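Local atomic coordinates of alpha-/beta-galactoside alpha-2,3-sialyltransferase (Photobacterium phosphoreum, PDB entry 2ZWI), a protein that probably transfers sialic acid to galactosides as an alpha-2,3-sialyltransferase of GT-B fold, and is seen here with CMP and zinc bound. Residues Y8-T13 with N80-W85; F109-S114 with Y170-A175. All coordinates share one frame; numbering follows the deposited sequence.

Contacts 1 and 2 lie side by side in one parallel sheet of the GT-B fold, their centres about 10 Å apart. Contact 1 joins strands 3-10 and 74-82, contact 2 joins strands 104-110 and 168-172, and 74-82 is the sheet neighbour of 104-110, so the four strands follow one another across the sheet. Along the chain contact 1 closes before contact 2 opens. They meet through N82 ND2 and D112 OD1, 2.8 Å apart, and through the backbone bond between G81 O and Y110 N. All four segments run off the C-terminal ends of their strands, where a parallel sheet commonly places its site; here T13 and G113 lie at or near the bound CMP.

Contact 1 (Y8-T13 with N80-W85); sequences YVDRAT and NGNTLW
D10 and N82 both set CG anti to the backbone N (chi1 -174° and 173°), and these torsions bring carboxylate and amide together just where the parallel strands 3-10 and 74-82 end. N82 ND2 gives a nearly straight hydrogen bond of 2.8 Å to D10 OD1, which lies in the amide plane and is met almost head-on, along its C-O bond. The same oxygen accepts A12 N at 3.0 Å from well above the carboxylate plane, closing an Asx turn, while D10 OD2 is taken by T16 of helix 14-26. The OD1 end of the N82 amide turns back to its own loop and accepts W85 N from above the carbonyl plane, an Asx motif, while ND2 has a second hydrogen-bond partner in D112 OD1.

Further out, R11 is extended from CG to NE and lays its guanidinium flat on the W85 indole, planes 10° apart. CD sits over the five-membered ring, 3.8 Å from its centroid, and NH2 comes to 3.3 Å from CZ3 over the six-membered ring, an off-centre cation-pi stack. NH1 turns to a salt bridge with D88. At the start of the contact V9 N donates to N80 O at 2.8 Å, the sheet bond beside the Y8-N80 bridge. The N80 amide lies nearly parallel to the Y8 ring, with OD1 over one face near the rim. One water donates to both Y8 OH and N80 OD1; Y8 OH is also bonded to E6.

With two full hydrogen bonds on OD1 and one on OD2, the buried D10 carboxylate is well supplied with donors, which would probably favour its ionised form. It ties the turn leading to T13, a residue of the CMP pocket, to the neighbouring strand end.

Contact 2 (F109-S114 with Y170-A175); sequences FYDDGS and YHMLRA
H171 runs alongside Y110 on one face of the sheet, and its side chain can be followed outward atom by atom. CB lies 3.5 Å from Y110 CD2. With CG anti to its own carbonyl carbon (chi1 -56°), the imidazole is laid over the phenol: CG comes to 3.5 Å from Y110 CE2, and ND1 lies close to the same carbon. CD2 faces Y110 CZ and has F109 O at its edge, in the ring plane. At the tip, CE1 and NE2 pass over Y110 OH as part of the stack, CE1 at 3.6 Å. The Y110 and H171 rings thus form an offset stack, centroids 4.1 Å apart and planes at 13°.

F109 and Y170 pair on the other face, also side by side, but their near-parallel rings are slid apart and barely overlap; CD2 of F109 meets CE1 of Y170 at 3.5 Å. Between the two aromatic layers run the backbone bonds H171 N to F109 O and D111 N to H171 O.

Past the strand ends D111 takes over. Its OD2 accepts L173 N at 2.9 Å from above the carboxylate plane and also binds Y117 OH of helix 114-125. OD1 is hydrogen-bonded to Y160 OH and lies 2.7 Å from a water that also approaches H171 O, though that water has more acceptors around it than protons to give. L173 CD2 then rests 3.7 Å from G113 CA.

Parallel neighbours ending in loops at the C-terminal edge of the sheet are typical of Rossmann-like GT-B domains. These loops, tied here through D111, face the CMP cleft, where S114 N bonds to the CMP-binding S324.

Contact 1 (Y8-T13 with N80-W85)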
loop_
_atom_site.group_PDB
_atom_site.type_symbol
_atom_site.label_atom_id
_atom_site.label_comp_id
_atom_site.label_asym_id
_atom_site.label_seq_id
_atom_site.Cartn_x
_atom_site.Cartn_y
_atom_site.Cartn_z
ATOM N N TYR A 8 5.129 -12.610 -8.284
ATOM C CA TYR A 8 4.485 -11.739 -7.304
ATOM C C TYR A 8 5.345 -11.649 -6.047
ATOM O O TYR A 8 5.556 -12.657 -5.368
ATOM C CB TYR A 8 3.083 -12.280 -6.963
ATOM C CG TYR A 8 2.113 -12.213 -8.137
ATOM C CD1 TYR A 8 1.393 -11.054 -8.398
ATOM C CD2 TYR A 8 1.935 -13.301 -8.983
ATOM C CE1 TYR A 8 0.518 -10.972 -9.470
ATOM C CE2 TYR A 8 1.056 -13.233 -10.070
ATOM C CZ TYR A 8 0.359 -12.065 -10.307
ATOM O OH TYR A 8 -0.519 -11.976 -11.368
ATOM N N VAL A 9 5.836 -10.448 -5.743
ATOM C CA VAL A 9 6.660 -10.218 -4.556
ATOM C C VAL A 9 6.224 -8.959 -3.795
ATOM O O VAL A 9 5.745 -7.987 -4.402
ATOM C CB VAL A 9 8.181 -10.148 -4.884
ATOM C CG1 VAL A 9 8.732 -11.529 -5.292
ATOM C CG2 VAL A 9 8.474 -9.107 -5.978
ATOM N N ASP A 10 6.359 -9.013 -2.469
ATOM C CA ASP A 10 6.064 -7.889 -1.562
ATOM C C ASP A 10 6.580 -8.168 -0.157
ATOM O O ASP A 10 6.546 -9.299 0.322
ATOM C CB ASP A 10 4.561 -7.591 -1.478
ATOM C CG ASP A 10 4.243 -6.340 -0.646
ATOM O OD1 ASP A 10 5.055 -5.391 -0.606
ATOM O OD2 ASP A 10 3.162 -6.301 -0.024
ATOM N N ARG A 11 7.024 -7.104 0.501
ATOM C CA ARG A 11 7.481 -7.140 1.890
ATOM C C ARG A 11 6.440 -6.595 2.850
ATOM O O ARG A 11 6.494 -6.866 4.052
ATOM C CB ARG A 11 8.735 -6.276 2.035
ATOM C CG ARG A 11 9.849 -6.645 1.120
ATOM C CD ARG A 11 11.135 -6.073 1.657
ATOM N NE ARG A 11 12.214 -6.269 0.702
ATOM C CZ ARG A 11 13.489 -5.979 0.940
ATOM N NH1 ARG A 11 14.399 -6.190 -0.003
ATOM N NH2 ARG A 11 13.848 -5.473 2.114
ATOM N N ALA A 12 5.521 -5.786 2.328
ATOM C CA ALA A 12 4.536 -5.079 3.152
ATOM C C ALA A 12 3.177 -5.773 3.082
ATOM O O ALA A 12 3.115 -7.006 3.077
ATOM C CB ALA A 12 4.432 -3.626 2.701
ATOM N N THR A 13 2.089 -4.999 3.020
ATOM C CA THR A 13 0.757 -5.602 2.891
ATOM C C THR A 13 -0.067 -5.055 1.727
ATOM O O THR A 13 -0.820 -5.814 1.111
ATOM C CB THR A 13 -0.085 -5.493 4.184
ATOM O OG1 THR A 13 0.026 -4.172 4.699
ATOM C CG2 THR A 13 0.406 -6.466 5.234
ATOM N N ASN A 80 5.538 -8.528 -10.587
ATOM C CA ASN A 80 4.660 -7.677 -9.808
ATOM C C ASN A 80 5.305 -7.448 -8.439
ATOM O O ASN A 80 5.563 -8.403 -7.700
ATOM C CB ASN A 80 3.276 -8.331 -9.689
ATOM C CG ASN A 80 2.676 -8.696 -11.057
ATOM O OD1 ASN A 80 2.942 -9.763 -11.620
ATOM N ND2 ASN A 80 1.861 -7.805 -11.584
ATOM N N GLY A 81 5.576 -6.188 -8.113
ATOM C CA GLY A 81 6.360 -5.851 -6.925
ATOM C C GLY A 81 5.893 -4.637 -6.146
ATOM O O GLY A 81 4.803 -4.113 -6.369
ATOM N N ASN A 82 6.750 -4.203 -5.227
ATOM C CA ASN A 82 6.505 -3.108 -4.306
ATOM C C ASN A 82 7.420 -1.960 -4.743
ATOM O O ASN A 82 8.632 -2.132 -4.803
ATOM C CB ASN A 82 6.844 -3.618 -2.892
ATOM C CG ASN A 82 6.790 -2.543 -1.828
ATOM O OD1 ASN A 82 7.329 -1.457 -1.998
ATOM N ND2 ASN A 82 6.148 -2.859 -0.701
ATOM N N THR A 83 6.840 -0.806 -5.071
ATOM C CA THR A 83 7.593 0.336 -5.603
ATOM C C THR A 83 8.760 0.773 -4.687
ATOM O O THR A 83 9.887 0.868 -5.146
ATOM C CB THR A 83 6.658 1.521 -5.931
ATOM O OG1 THR A 83 5.550 1.041 -6.709
ATOM C CG2 THR A 83 7.394 2.583 -6.728
ATOM N N LEU A 84 8.495 1.006 -3.401
ATOM C CA LEU A 84 9.562 1.373 -2.470
ATOM C C LEU A 84 10.693 0.329 -2.495
ATOM O O LEU A 84 11.867 0.668 -2.461
ATOM C CB LEU A 84 9.013 1.512 -1.043
ATOM C CG LEU A 84 9.963 2.051 0.038
ATOM C CD1 LEU A 84 10.405 3.481 -0.292
ATOM C CD2 LEU A 84 9.279 1.983 1.388
ATOM N N TRP A 85 10.305 -0.940 -2.563
ATOM C CA TRP A 85 11.228 -2.060 -2.561
ATOM C C TRP A 85 11.503 -2.572 -3.974
ATOM O O TRP A 85 11.640 -3.773 -4.204
ATOM C CB TRP A 85 10.670 -3.166 -1.662
ATOM C CG TRP A 85 10.637 -2.745 -0.227
ATOM C CD1 TRP A 85 9.532 -2.474 0.532
ATOM C CD2 TRP A 85 11.772 -2.497 0.610
ATOM N NE1 TRP A 85 9.911 -2.097 1.799
ATOM C CE2 TRP A 85 11.280 -2.103 1.872
ATOM C CE3 TRP A 85 13.159 -2.584 0.417
ATOM C CZ2 TRP A 85 12.126 -1.795 2.938
ATOM C CZ3 TRP A 85 14.003 -2.283 1.477
ATOM C CH2 TRP A 85 13.483 -1.892 2.724
HETATM O O HOH W 1 0.956 -10.349 -13.623
#

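Contact 2 (F109-S114 with Y170-A175)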
loop_
_atom_site.group_PDB
_atom_site.type_symbol
_atom_site.label_atom_id
_atom_site.label_comp_id
_atom_site.label_asym_id
_atom_site.label_seq_id
_atom_site.Cartn_x
_atom_site.Cartn_y
_atom_site.Cartn_z
ATOM N N PHE A 109 4.463 -2.219 -10.690
ATOM C CA PHE A 109 4.845 -1.749 -9.356
ATOM C C PHE A 109 3.624 -1.210 -8.585
ATOM O O PHE A 109 2.867 -0.390 -9.101
ATOM C CB PHE A 109 5.903 -0.642 -9.438
ATOM C CG PHE A 109 7.275 -1.114 -9.849
ATOM C CD1 PHE A 109 8.154 -1.659 -8.907
ATOM C CD2 PHE A 109 7.703 -0.985 -11.169
ATOM C CE1 PHE A 109 9.440 -2.096 -9.282
ATOM C CE2 PHE A 109 8.988 -1.401 -11.554
ATOM C CZ PHE A 109 9.857 -1.962 -10.603
ATOM N N TYR A 110 3.442 -1.679 -7.361
ATOM C CA TYR A 110 2.374 -1.222 -6.480
ATOM C C TYR A 110 2.962 -0.433 -5.320
ATOM O O TYR A 110 3.867 -0.928 -4.646
ATOM C CB TYR A 110 1.618 -2.437 -5.930
ATOM C CG TYR A 110 0.869 -3.211 -6.988
ATOM C CD1 TYR A 110 1.520 -4.150 -7.795
ATOM C CD2 TYR A 110 -0.488 -2.997 -7.183
ATOM C CE1 TYR A 110 0.827 -4.855 -8.775
ATOM C CE2 TYR A 110 -1.194 -3.700 -8.167
ATOM C CZ TYR A 110 -0.530 -4.611 -8.948
ATOM O OH TYR A 110 -1.238 -5.283 -9.889
ATOM N N ASP A 111 2.467 0.788 -5.090
ATOM C CA ASP A 111 2.941 1.620 -3.971
ATOM C C ASP A 111 2.911 0.849 -2.655
ATOM O O ASP A 111 1.998 0.074 -2.429
ATOM C CB ASP A 111 2.061 2.870 -3.801
ATOM C CG ASP A 111 2.274 3.906 -4.893
ATOM O OD1 ASP A 111 3.277 3.823 -5.641
ATOM O OD2 ASP A 111 1.411 4.812 -4.988
ATOM N N ASP A 112 3.896 1.108 -1.791
ATOM C CA ASP A 112 4.018 0.482 -0.461
ATOM C C ASP A 112 3.058 1.116 0.559
ATOM O O ASP A 112 2.507 0.427 1.419
ATOM C CB ASP A 112 5.484 0.612 -0.007
ATOM C CG ASP A 112 5.747 0.080 1.390
ATOM O OD1 ASP A 112 6.216 -1.068 1.507
ATOM O OD2 ASP A 112 5.530 0.825 2.373
ATOM N N GLY A 113 2.874 2.432 0.461
ATOM C CA GLY A 113 2.106 3.197 1.436
ATOM C C GLY A 113 2.498 4.662 1.400
ATOM O O GLY A 113 2.766 5.217 0.331
ATOM N N SER A 114 2.570 5.276 2.576
ATOM C CA SER A 114 2.865 6.699 2.702
ATOM C C SER A 114 4.286 7.114 2.283
ATOM O O SER A 114 4.509 8.274 1.908
ATOM C CB SER A 114 2.610 7.148 4.149
ATOM O OG SER A 114 3.604 6.629 5.009
ATOM N N TYR A 170 2.735 1.584 -13.152
ATOM C CA TYR A 170 2.776 1.986 -11.737
ATOM C C TYR A 170 1.358 2.081 -11.214
ATOM O O TYR A 170 0.586 2.970 -11.604
ATOM C CB TYR A 170 3.503 3.316 -11.551
ATOM C CG TYR A 170 4.990 3.177 -11.745
ATOM C CD1 TYR A 170 5.783 2.638 -10.728
ATOM C CD2 TYR A 170 5.595 3.539 -12.936
ATOM C CE1 TYR A 170 7.125 2.472 -10.889
ATOM C CE2 TYR A 170 6.978 3.385 -13.113
ATOM C CZ TYR A 170 7.727 2.842 -12.077
ATOM O OH TYR A 170 9.079 2.671 -12.192
ATOM N N HIS A 171 1.008 1.143 -10.346
ATOM C CA HIS A 171 -0.289 1.170 -9.695
ATOM C C HIS A 171 -0.151 2.048 -8.454
ATOM O O HIS A 171 0.582 1.704 -7.519
ATOM C CB HIS A 171 -0.706 -0.239 -9.338
ATOM C CG HIS A 171 -0.725 -1.176 -10.508
ATOM N ND1 HIS A 171 -1.893 -1.638 -11.069
ATOM C CD2 HIS A 171 0.280 -1.741 -11.218
ATOM C CE1 HIS A 171 -1.616 -2.454 -12.069
ATOM N NE2 HIS A 171 -0.302 -2.537 -12.179
ATOM N N MET A 172 -0.819 3.197 -8.456
ATOM C CA MET A 172 -0.585 4.188 -7.409
ATOM C C MET A 172 -1.765 4.395 -6.469
ATOM O O MET A 172 -2.920 4.462 -6.890
ATOM C CB MET A 172 -0.193 5.536 -8.022
ATOM C CG MET A 172 1.085 5.517 -8.875
ATOM S SD MET A 172 1.507 7.185 -9.434
ATOM C CE MET A 172 2.075 7.900 -7.879
ATOM N N LEU A 173 -1.450 4.539 -5.189
ATOM C CA LEU A 173 -2.434 4.909 -4.187
ATOM C C LEU A 173 -3.230 6.119 -4.616
ATOM O O LEU A 173 -4.451 6.133 -4.508
ATOM C CB LEU A 173 -1.730 5.215 -2.869
ATOM C CG LEU A 173 -1.922 4.335 -1.640
ATOM C CD1 LEU A 173 -2.712 3.047 -1.877
ATOM C CD2 LEU A 173 -0.593 4.098 -0.938
ATOM N N ARG A 174 -2.528 7.136 -5.108
ATOM C CA ARG A 174 -3.175 8.361 -5.544
ATOM C C ARG A 174 -2.477 8.844 -6.806
ATOM O O ARG A 174 -1.560 9.663 -6.742
ATOM C CB ARG A 174 -3.127 9.438 -4.433
ATOM C CG ARG A 174 -4.022 9.177 -3.210
ATOM C CD ARG A 174 -5.537 9.268 -3.556
ATOM N NE ARG A 174 -5.919 10.590 -4.057
ATOM C CZ ARG A 174 -6.378 11.581 -3.300
ATOM N NH1 ARG A 174 -6.552 11.408 -2.005
ATOM N NH2 ARG A 174 -6.680 12.744 -3.853
ATOM N N ALA A 175 -2.907 8.309 -7.949
ATOM C CA ALA A 175 -2.395 8.715 -9.251
ATOM C C ALA A 175 -2.572 10.227 -9.506
ATOM O O ALA A 175 -1.824 10.819 -10.280
ATOM C CB ALA A 175 -3.072 7.901 -10.354
HETATM O O HOH W 2 3.514 2.590 -8.041
#